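Putative isocitrate dehydrogenase, NAD-dependent (Methylococcus capsulatus, PDB 6LKY) probably catalyses the NAD-dependent oxidative decarboxylation of isocitrate to 2-oxoglutarate with the help of magnesium, and binds NAD. Local coordinates at residues Ile63-Pro68 with Thr278-Ala283; Lys3-Pro8 with Arg59-Cys64. The protein carries 1 engineered substitution. All coordinates share one frame; numbering follows the deposited sequence.

Contact 1 (Ile63-Pro68 with Thr278-Ala283); sequences ICFKGP and TAMIMA. With NAD (nicotinamide-adenine-dinucleotide), chain C.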
ATOM      1  N   ILE A  63      13.888 -17.685  21.704  1.00 38.73           N
ATOM      2  CA  ILE A  63      14.295 -17.436  20.324  1.00 32.30           C
ATOM      3  C   ILE A  63      13.615 -18.461  19.426  1.00 34.26           C
ATOM      4  O   ILE A  63      13.569 -19.654  19.749  1.00 32.79           O
ATOM      5  CB  ILE A  63      15.827 -17.497  20.144  1.00 37.12           C
ATOM      6  CG1 ILE A  63      16.534 -16.627  21.185  1.00 38.58           C
ATOM      7  CG2 ILE A  63      16.220 -17.059  18.743  1.00 29.48           C
ATOM      8  CD1 ILE A  63      16.319 -15.136  20.974  1.00 43.31           C
ATOM      9  N   CYS A  64      13.099 -17.997  18.290  1.00 34.73           N
ATOM     10  CA  CYS A  64      12.349 -18.849  17.383  1.00 32.66           C
ATOM     11  C   CYS A  64      12.701 -18.501  15.945  1.00 29.56           C
ATOM     12  O   CYS A  64      12.849 -17.329  15.593  1.00 31.67           O
ATOM     13  CB  CYS A  64      10.835 -18.725  17.624  1.00 24.82           C
ATOM     14  SG  CYS A  64       9.815 -19.775  16.567  1.00 33.90           S
ATOM     15  N   PHE A  65      12.876 -19.538  15.138  1.00 23.72           N
ATOM     16  CA  PHE A  65      13.143 -19.454  13.708  1.00 25.29           C
ATOM     17  C   PHE A  65      11.939 -20.088  13.017  1.00 31.62           C
ATOM     18  O   PHE A  65      11.692 -21.288  13.185  1.00 33.52           O
ATOM     19  CB  PHE A  65      14.440 -20.188  13.386  1.00 24.06           C
ATOM     20  CG  PHE A  65      15.044 -19.828  12.071  1.00 29.55           C
ATOM     21  CD1 PHE A  65      15.183 -18.504  11.689  1.00 28.32           C
ATOM     22  CD2 PHE A  65      15.515 -20.822  11.227  1.00 25.38           C
ATOM     23  CE1 PHE A  65      15.766 -18.187  10.469  1.00 28.86           C
ATOM     24  CE2 PHE A  65      16.086 -20.507  10.007  1.00 29.37           C
ATOM     25  CZ  PHE A  65      16.215 -19.196   9.628  1.00 30.81           C
ATOM     26  N   LYS A  66      11.177 -19.293  12.263  1.00 28.12           N
ATOM     27  CA  LYS A  66       9.833 -19.690  11.846  1.00 31.58           C
ATOM     28  C   LYS A  66       9.676 -19.556  10.338  1.00 25.47           C
ATOM     29  O   LYS A  66       9.832 -18.464   9.786  1.00 22.77           O
ATOM     30  CB  LYS A  66       8.763 -18.856  12.565  1.00 27.12           C
ATOM     31  CG  LYS A  66       7.337 -19.340  12.301  1.00 28.58           C
ATOM     32  CD  LYS A  66       6.278 -18.258  12.586  1.00 27.09           C
ATOM     33  CE  LYS A  66       6.515 -16.992  11.780  1.00 27.00           C
ATOM     34  NZ  LYS A  66       6.246 -17.120  10.311  1.00 19.94           N
ATOM     35  N   GLY A  67       9.384 -20.666   9.669  1.00 24.17           N
ATOM     36  CA  GLY A  67       9.011 -20.627   8.274  1.00 26.68           C
ATOM     37  C   GLY A  67       7.631 -20.010   8.110  1.00 26.12           C
ATOM     38  O   GLY A  67       6.923 -19.763   9.091  1.00 23.84           O
ATOM     39  N   PRO A  68       7.225 -19.741   6.871  1.00 28.88           N
ATOM     40  CA  PRO A  68       5.921 -19.097   6.644  1.00 23.56           C
ATOM     41  C   PRO A  68       4.776 -19.996   7.077  1.00 26.56           C
ATOM     42  O   PRO A  68       4.820 -21.215   6.897  1.00 26.12           O
ATOM     43  CB  PRO A  68       5.897 -18.869   5.130  1.00 22.60           C
ATOM     44  CG  PRO A  68       6.826 -19.954   4.581  1.00 23.57           C
ATOM     45  CD  PRO A  68       7.936 -20.011   5.609  1.00 29.13           C
ATOM     46  N   THR A 278      16.715 -17.068  -0.100  1.00 28.43           N
ATOM     47  CA  THR A 278      17.450 -15.909   0.394  1.00 29.82           C
ATOM     48  C   THR A 278      16.771 -15.285   1.602  1.00 31.09           C
ATOM     49  O   THR A 278      17.430 -14.972   2.598  1.00 32.59           O
ATOM     50  CB  THR A 278      17.585 -14.879  -0.722  1.00 40.24           C
ATOM     51  OG1 THR A 278      18.232 -15.486  -1.847  1.00 33.97           O
ATOM     52  CG2 THR A 278      18.364 -13.653  -0.243  1.00 31.75           C
ATOM     53  N   ALA A 279      15.452 -15.073   1.524  1.00 29.58           N
ATOM     54  CA  ALA A 279      14.740 -14.422   2.623  1.00 30.85           C
ATOM     55  C   ALA A 279      14.908 -15.198   3.923  1.00 27.75           C
ATOM     56  O   ALA A 279      15.219 -14.618   4.972  1.00 27.79           O
ATOM     57  CB  ALA A 279      13.260 -14.265   2.272  1.00 23.80           C
ATOM     58  N   MET A 280      14.730 -16.522   3.871  1.00 29.34           N
ATOM     59  CA  MET A 280      14.894 -17.328   5.079  1.00 27.25           C
ATOM     60  C   MET A 280      16.334 -17.292   5.578  1.00 29.27           C
ATOM     61  O   MET A 280      16.582 -17.226   6.790  1.00 29.38           O
ATOM     62  CB  MET A 280      14.460 -18.769   4.816  1.00 27.60           C
ATOM     63  CG  MET A 280      14.079 -19.504   6.093  1.00 26.26           C
ATOM     64  SD  MET A 280      12.512 -18.878   6.760  1.00 30.78           S
ATOM     65  CE  MET A 280      12.943 -18.605   8.485  1.00 23.93           C
ATOM     66  N   ILE A 281      17.296 -17.302   4.653  1.00 32.20           N
ATOM     67  CA  ILE A 281      18.701 -17.248   5.045  1.00 37.59           C
ATOM     68  C   ILE A 281      19.028 -15.908   5.708  1.00 30.61           C
ATOM     69  O   ILE A 281      19.713 -15.866   6.736  1.00 29.55           O
ATOM     70  CB  ILE A 281      19.579 -17.554   3.814  1.00 35.82           C
ATOM     71  CG1 ILE A 281      19.438 -19.038   3.449  1.00 29.00           C
ATOM     72  CG2 ILE A 281      21.026 -17.265   4.086  1.00 33.94           C
ATOM     73  CD1 ILE A 281      19.621 -19.348   1.973  1.00 30.78           C
ATOM     74  N   MET A 282      18.494 -14.801   5.169  1.00 32.32           N
ATOM     75  CA  MET A 282      18.682 -13.482   5.780  1.00 25.87           C
ATOM     76  C   MET A 282      17.998 -13.399   7.137  1.00 31.80           C
ATOM     77  O   MET A 282      18.509 -12.743   8.055  1.00 33.60           O
ATOM     78  CB  MET A 282      18.153 -12.378   4.860  1.00 31.31           C
ATOM     79  CG  MET A 282      18.939 -12.157   3.563  1.00 31.67           C
ATOM     80  SD  MET A 282      20.699 -11.772   3.834  1.00 41.98           S
ATOM     81  CE  MET A 282      20.559 -10.086   4.452  1.00 45.95           C
ATOM     82  N   ALA A 283      16.844 -14.059   7.290  1.00 29.96           N
ATOM     83  CA  ALA A 283      16.236 -14.151   8.614  1.00 28.05           C
ATOM     84  C   ALA A 283      17.182 -14.839   9.587  1.00 30.99           C
ATOM     85  O   ALA A 283      17.324 -14.413  10.741  1.00 30.06           O
ATOM     86  CB  ALA A 283      14.893 -14.894   8.543  1.00 18.60           C
TER
HETATM   87  PA  NAD C 501       2.981 -15.345  -0.767  1.00 28.31           P
HETATM   88  O1A NAD C 501       2.893 -16.746  -0.213  1.00 26.13           O
HETATM   89  O2A NAD C 501       4.103 -14.585  -0.128  1.00 28.02           O
HETATM   90  O5B NAD C 501       3.117 -15.419  -2.360  1.00 27.75           O
HETATM   91  C5B NAD C 501       3.123 -14.202  -3.101  1.00 29.52           C
HETATM   92  C4B NAD C 501       3.902 -14.414  -4.384  1.00 34.17           C
HETATM   93  O4B NAD C 501       5.300 -14.408  -4.033  1.00 29.16           O
HETATM   94  C3B NAD C 501       3.557 -15.771  -4.984  1.00 27.47           C
HETATM   95  O3B NAD C 501       3.459 -15.684  -6.398  1.00 35.01           O
HETATM   96  C2B NAD C 501       4.736 -16.641  -4.576  1.00 32.21           C
HETATM   97  O2B NAD C 501       5.013 -17.720  -5.482  1.00 34.14           O
HETATM   98  C1B NAD C 501       5.881 -15.647  -4.438  1.00 25.05           C
HETATM   99  N9A NAD C 501       6.744 -16.243  -3.427  1.00 29.08           N
HETATM  100  C8A NAD C 501       6.742 -15.702  -2.056  1.00 28.48           C
HETATM  101  N7A NAD C 501       7.891 -16.459  -1.524  1.00 25.48           N
HETATM  102  C5A NAD C 501       8.927 -16.224  -2.524  1.00 32.06           C
HETATM  103  C6A NAD C 501       9.915 -17.377  -2.576  1.00 25.57           C
HETATM  104  N6A NAD C 501      10.776 -17.319  -1.385  1.00 25.00           N
HETATM  105  N1A NAD C 501      10.735 -17.197  -3.784  1.00 28.51           N
HETATM  106  C2A NAD C 501       9.978 -17.266  -5.050  1.00 30.51           C
HETATM  107  N3A NAD C 501       8.531 -17.252  -4.817  1.00 33.03           N
HETATM  108  C4A NAD C 501       8.161 -16.246  -3.824  1.00 32.69           C
HETATM  109  O3  NAD C 501       1.644 -14.516  -0.450  1.00 25.92           O
HETATM  110  PN  NAD C 501       0.144 -15.030  -0.639  1.00 22.18           P
HETATM  111  O1N NAD C 501      -0.038 -15.965  -1.791  1.00 21.93           O
HETATM  112  O2N NAD C 501      -0.696 -13.771  -0.778  1.00 26.91           O
HETATM  113  O5D NAD C 501      -0.245 -15.803   0.717  1.00 23.39           O
HETATM  114  C5D NAD C 501      -0.032 -17.219   0.834  1.00 22.79           C
HETATM  115  C4D NAD C 501      -0.185 -17.633   2.292  1.00 24.53           C
HETATM  116  O4D NAD C 501       0.942 -17.210   3.078  1.00 23.45           O
HETATM  117  C3D NAD C 501      -1.438 -17.014   2.915  1.00 24.28           C
HETATM  118  O3D NAD C 501      -2.122 -18.046   3.620  1.00 22.16           O
HETATM  119  C2D NAD C 501      -0.876 -15.988   3.883  1.00 22.63           C
HETATM  120  O2D NAD C 501      -1.678 -15.784   5.045  1.00 21.40           O
HETATM  121  C1D NAD C 501       0.462 -16.591   4.285  1.00 25.10           C
HETATM  122  N1N NAD C 501       1.311 -15.518   4.864  1.00 26.09           N
HETATM  123  C2N NAD C 501       2.438 -16.014   5.642  1.00 24.77           C
HETATM  124  C3N NAD C 501       3.040 -14.803   6.317  1.00 29.98           C
HETATM  125  C7N NAD C 501       3.932 -15.148   7.513  1.00 28.19           C
HETATM  126  O7N NAD C 501       5.061 -14.288   7.607  1.00 38.03           O
HETATM  127  N7N NAD C 501       4.297 -16.563   7.517  1.00 17.60           N
HETATM  128  C4N NAD C 501       3.655 -13.804   5.350  1.00 24.63           C
HETATM  129  C5N NAD C 501       2.735 -13.489   4.187  1.00 24.98           C
HETATM  130  C6N NAD C 501       1.651 -14.511   3.834  1.00 24.58           C

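Contact 2 (Lys3-Pro8 with Arg59-Cys64); sequences KITLIP and RANRIC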
ATOM      1  N   LYS A   3      19.923 -22.800  22.143  1.00 34.79           N
ATOM      2  CA  LYS A   3      18.739 -23.620  21.927  1.00 41.33           C
ATOM      3  C   LYS A   3      17.622 -22.754  21.342  1.00 45.39           C
ATOM      4  O   LYS A   3      17.166 -21.802  21.988  1.00 41.15           O
ATOM      5  CB  LYS A   3      18.282 -24.277  23.228  1.00 37.72           C
ATOM      6  CG  LYS A   3      17.146 -25.260  23.015  1.00 47.44           C
ATOM      7  CD  LYS A   3      16.825 -26.034  24.280  1.00 53.08           C
ATOM      8  CE  LYS A   3      15.786 -27.088  23.989  1.00 43.89           C
ATOM      9  NZ  LYS A   3      15.296 -27.730  25.234  1.00 50.84           N
ATOM     10  N   ILE A   4      17.146 -23.120  20.148  1.00 42.85           N
ATOM     11  CA  ILE A   4      16.276 -22.270  19.340  1.00 40.61           C
ATOM     12  C   ILE A   4      15.074 -23.072  18.861  1.00 37.94           C
ATOM     13  O   ILE A   4      15.240 -24.143  18.260  1.00 34.23           O
ATOM     14  CB  ILE A   4      17.037 -21.697  18.134  1.00 37.96           C
ATOM     15  CG1 ILE A   4      18.096 -20.702  18.606  1.00 35.75           C
ATOM     16  CG2 ILE A   4      16.062 -21.101  17.105  1.00 35.53           C
ATOM     17  CD1 ILE A   4      18.944 -20.168  17.502  1.00 24.99           C
ATOM     18  N   THR A   5      13.864 -22.547  19.096  1.00 35.56           N
ATOM     19  CA  THR A   5      12.667 -23.214  18.591  1.00 32.10           C
ATOM     20  C   THR A   5      12.612 -23.079  17.075  1.00 34.38           C
ATOM     21  O   THR A   5      12.869 -22.001  16.536  1.00 32.79           O
ATOM     22  CB  THR A   5      11.407 -22.625  19.230  1.00 36.50           C
ATOM     23  OG1 THR A   5      11.442 -22.837  20.646  1.00 31.38           O
ATOM     24  CG2 THR A   5      10.143 -23.275  18.649  1.00 26.12           C
ATOM     25  N   LEU A   6      12.328 -24.185  16.384  1.00 31.27           N
ATOM     26  CA  LEU A   6      12.385 -24.247  14.927  1.00 31.85           C
ATOM     27  C   LEU A   6      11.034 -24.696  14.390  1.00 32.11           C
ATOM     28  O   LEU A   6      10.551 -25.780  14.743  1.00 34.84           O
ATOM     29  CB  LEU A   6      13.486 -25.206  14.467  1.00 35.60           C
ATOM     30  CG  LEU A   6      13.666 -25.415  12.963  1.00 35.86           C
ATOM     31  CD1 LEU A   6      14.174 -24.130  12.326  1.00 33.09           C
ATOM     32  CD2 LEU A   6      14.628 -26.579  12.671  1.00 35.74           C
ATOM     33  N   ILE A   7      10.440 -23.885  13.527  1.00 31.25           N
ATOM     34  CA  ILE A   7       9.124 -24.162  12.967  1.00 32.38           C
ATOM     35  C   ILE A   7       9.247 -24.212  11.449  1.00 29.44           C
ATOM     36  O   ILE A   7       9.370 -23.181  10.789  1.00 29.63           O
ATOM     37  CB  ILE A   7       8.091 -23.109  13.402  1.00 34.05           C
ATOM     38  CG1 ILE A   7       7.986 -23.059  14.935  1.00 31.81           C
ATOM     39  CG2 ILE A   7       6.758 -23.388  12.714  1.00 26.91           C
ATOM     40  CD1 ILE A   7       7.056 -21.961  15.472  1.00 27.75           C
ATOM     41  N   PRO A   8       9.226 -25.408  10.860  1.00 30.34           N
ATOM     42  CA  PRO A   8       9.395 -25.506   9.396  1.00 32.59           C
ATOM     43  C   PRO A   8       8.299 -24.817   8.599  1.00 29.39           C
ATOM     44  O   PRO A   8       8.571 -24.293   7.512  1.00 30.73           O
ATOM     45  CB  PRO A   8       9.398 -27.023   9.156  1.00 30.52           C
ATOM     46  CG  PRO A   8       9.812 -27.607  10.498  1.00 36.34           C
ATOM     47  CD  PRO A   8       9.144 -26.732  11.498  1.00 30.91           C
ATOM     48  N   ARG A  59       8.496 -19.906  24.693  1.00 32.72           N
ATOM     49  CA  ARG A  59       8.660 -19.147  25.928  1.00 37.32           C
ATOM     50  C   ARG A  59       9.811 -19.668  26.767  1.00 41.79           C
ATOM     51  O   ARG A  59      10.388 -18.910  27.550  1.00 45.43           O
ATOM     52  CB  ARG A  59       7.366 -19.133  26.723  1.00 40.49           C
ATOM     53  CG  ARG A  59       6.309 -18.354  26.008  1.00 43.71           C
ATOM     54  CD  ARG A  59       5.272 -17.814  26.940  1.00 50.40           C
ATOM     55  NE  ARG A  59       4.075 -18.632  26.912  1.00 50.09           N
ATOM     56  CZ  ARG A  59       2.869 -18.139  26.679  1.00 46.13           C
ATOM     57  NH1 ARG A  59       2.738 -16.841  26.451  1.00 48.79           N
ATOM     58  NH2 ARG A  59       1.811 -18.938  26.670  1.00 55.39           N
ATOM     59  N   ALA A  60      10.153 -20.949  26.634  1.00 44.65           N
ATOM     60  CA  ALA A  60      11.332 -21.468  27.320  1.00 42.29           C
ATOM     61  C   ALA A  60      12.611 -20.965  26.663  1.00 39.84           C
ATOM     62  O   ALA A  60      13.510 -20.463  27.343  1.00 46.09           O
ATOM     63  CB  ALA A  60      11.304 -23.003  27.348  1.00 34.86           C
ATOM     64  N   ASN A  61      12.709 -21.092  25.336  1.00 40.84           N
ATOM     65  CA  ASN A  61      13.954 -20.776  24.640  1.00 35.60           C
ATOM     66  C   ASN A  61      14.157 -19.287  24.387  1.00 39.13           C
ATOM     67  O   ASN A  61      15.308 -18.844  24.299  1.00 36.28           O
ATOM     68  CB  ASN A  61      14.019 -21.531  23.313  1.00 40.67           C
ATOM     69  CG  ASN A  61      14.003 -23.034  23.501  1.00 42.28           C
ATOM     70  OD1 ASN A  61      14.338 -23.537  24.578  1.00 46.72           O
ATOM     71  ND2 ASN A  61      13.628 -23.761  22.451  1.00 36.61           N
ATOM     72  N   ARG A  62      13.078 -18.526  24.185  1.00 38.86           N
ATOM     73  CA  ARG A  62      13.052 -17.079  23.952  1.00 42.09           C
ATOM     74  C   ARG A  62      13.469 -16.723  22.527  1.00 40.58           C
ATOM     75  O   ARG A  62      13.425 -15.541  22.177  1.00 47.30           O
ATOM     76  CB  ARG A  62      13.939 -16.268  24.920  1.00 40.12           C
ATOM     77  CG  ARG A  62      13.663 -16.454  26.417  1.00 43.09           C
ATOM     78  CD  ARG A  62      12.183 -16.669  26.768  1.00 53.50           C
ATOM     79  NE  ARG A  62      11.341 -15.466  26.699  1.00 61.19           N
ATOM     80  CZ  ARG A  62      10.080 -15.409  27.132  1.00 49.01           C
ATOM     81  NH1 ARG A  62       9.516 -16.473  27.687  1.00 54.24           N
ATOM     82  NH2 ARG A  62       9.382 -14.287  27.033  1.00 58.27           N
ATOM     83  N   ILE A  63      13.888 -17.685  21.704  1.00 38.73           N
ATOM     84  CA  ILE A  63      14.295 -17.436  20.324  1.00 32.30           C
ATOM     85  C   ILE A  63      13.615 -18.461  19.426  1.00 34.26           C
ATOM     86  O   ILE A  63      13.569 -19.654  19.749  1.00 32.79           O
ATOM     87  CB  ILE A  63      15.827 -17.497  20.144  1.00 37.12           C
ATOM     88  CG1 ILE A  63      16.534 -16.627  21.185  1.00 38.58           C
ATOM     89  CG2 ILE A  63      16.220 -17.059  18.743  1.00 29.48           C
ATOM     90  CD1 ILE A  63      16.319 -15.136  20.974  1.00 43.31           C
ATOM     91  N   CYS A  64      13.099 -17.997  18.290  1.00 34.73           N
ATOM     92  CA  CYS A  64      12.349 -18.849  17.383  1.00 32.66           C
ATOM     93  C   CYS A  64      12.701 -18.501  15.945  1.00 29.56           C
ATOM     94  O   CYS A  64      12.849 -17.329  15.593  1.00 31.67           O
ATOM     95  CB  CYS A  64      10.835 -18.725  17.624  1.00 24.82           C
ATOM     96  SG  CYS A  64       9.815 -19.775  16.567  1.00 33.90           S
TER
HETATM   97  O   HOH W   1      13.543 -25.892  26.052  1.00 44.84           O

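Contact 1 (Ile63-Pro68 with Thr278-Ala283)
A Met-aromatic contact joins F65, on strand 63-66, to M280, on helix 278-290, in the core beside the dinucleotide pocket. It illustrates how a beta-strand and a helix that run almost antiparallel, their local axes 9.8 Å apart at an angle of 173°, can be bridged by two side chains reaching from opposite directions. The methyl CE of M280 lies over one face of the F65 ring, 3.7 Å from the ring centroid and displaced toward the rim, which makes this a CH-pi contact. The sulfur SD stands obliquely and farther off, 5.2 Å from the centroid of the F65 ring. Bends at chi2 (71°) and chi3 (-131°) of M280 curl its chain back so that the methyl also meets the strand's backbone, CE lying 3.4 Å from K66 O. At the ring edge, near its plane, lies the helix backbone, A283 C being 3.7 Å from F65 CE1; A283 CB touches the same carbon at 3.9 Å. K66 sets out away from the helix at CB, and bends late in its chain bring NZ near the carboxamide of NAD. Its NZ donates to G67 O at 3.0 Å from above the carbonyl plane, and is gripped further by a salt bridge to E260 and a hydrogen bond to N81. P68 lies against the carboxamide of NAD, with CA 3.1 Å from N7N. Around this core, A20 of helix 13-26 touches both F65 and M280, L6 of strand 2-7 packs on F65, and I281, directed away from the strand, packs on I300 and V304 of helix 294-310.

Contact 2 (Lys3-Pro8 with Arg59-Cys64)
N61 meets K3 and T5 where helix 52-61 ends. Its ND2 donates to T5 OG1 at 3.0 Å, a bent bond (134° at the hydrogen) whose acceptor sits 31° out of the amide plane. The side chains of K3 and N61 cross at a slant, OD1 of N61 lying 3.5 Å from K3 CD, and one water links OD1 to K3 NZ. An alanine in place of N61 would probably leave T5 OG1 without this donor and the bridging water without its acceptor. One step on, T5 N donates to I63 O at 3.0 Å, and C64 CA approaches T5 O at 3.3 Å in a CA-H...O contact. With SG anti to the backbone N (chi1 -179°), C64 brings its sulfur to 3.7 Å from I7 CD1. In the second shell, T5 OG1 is also hydrogen-bonded to S57 of the same helix, while I58 packs on both T5 and C64. R62, with positive phi, ends the helix and turns the chain into the strand. Two neighbouring parallel strands, the second entered from a helix laid against them, are characteristic of an alpha/beta sheet such as that of the isocitrate and isopropylmalate dehydrogenases.

From the N terminus the chain lays down strand 2-7, passes through helix 13-26, strand 31-35 and two further helices, and returns at 59-64, where contact 2 closes a loop of about 50 residues. Contact 1 starts on strand 63-66, which contact 2 has just reached, shares I63 and C64 with it, and closes a much longer excursion of 209 residues when helix 278-290 comes back. The two loops therefore follow one another and neither encloses the other. They also touch directly: F65 N lies 2.8 Å from T5 O, a probable hydrogen bond that carries the strand pairing onward. Together they tie the early parallel strands to a late helix beside the NAD pocket.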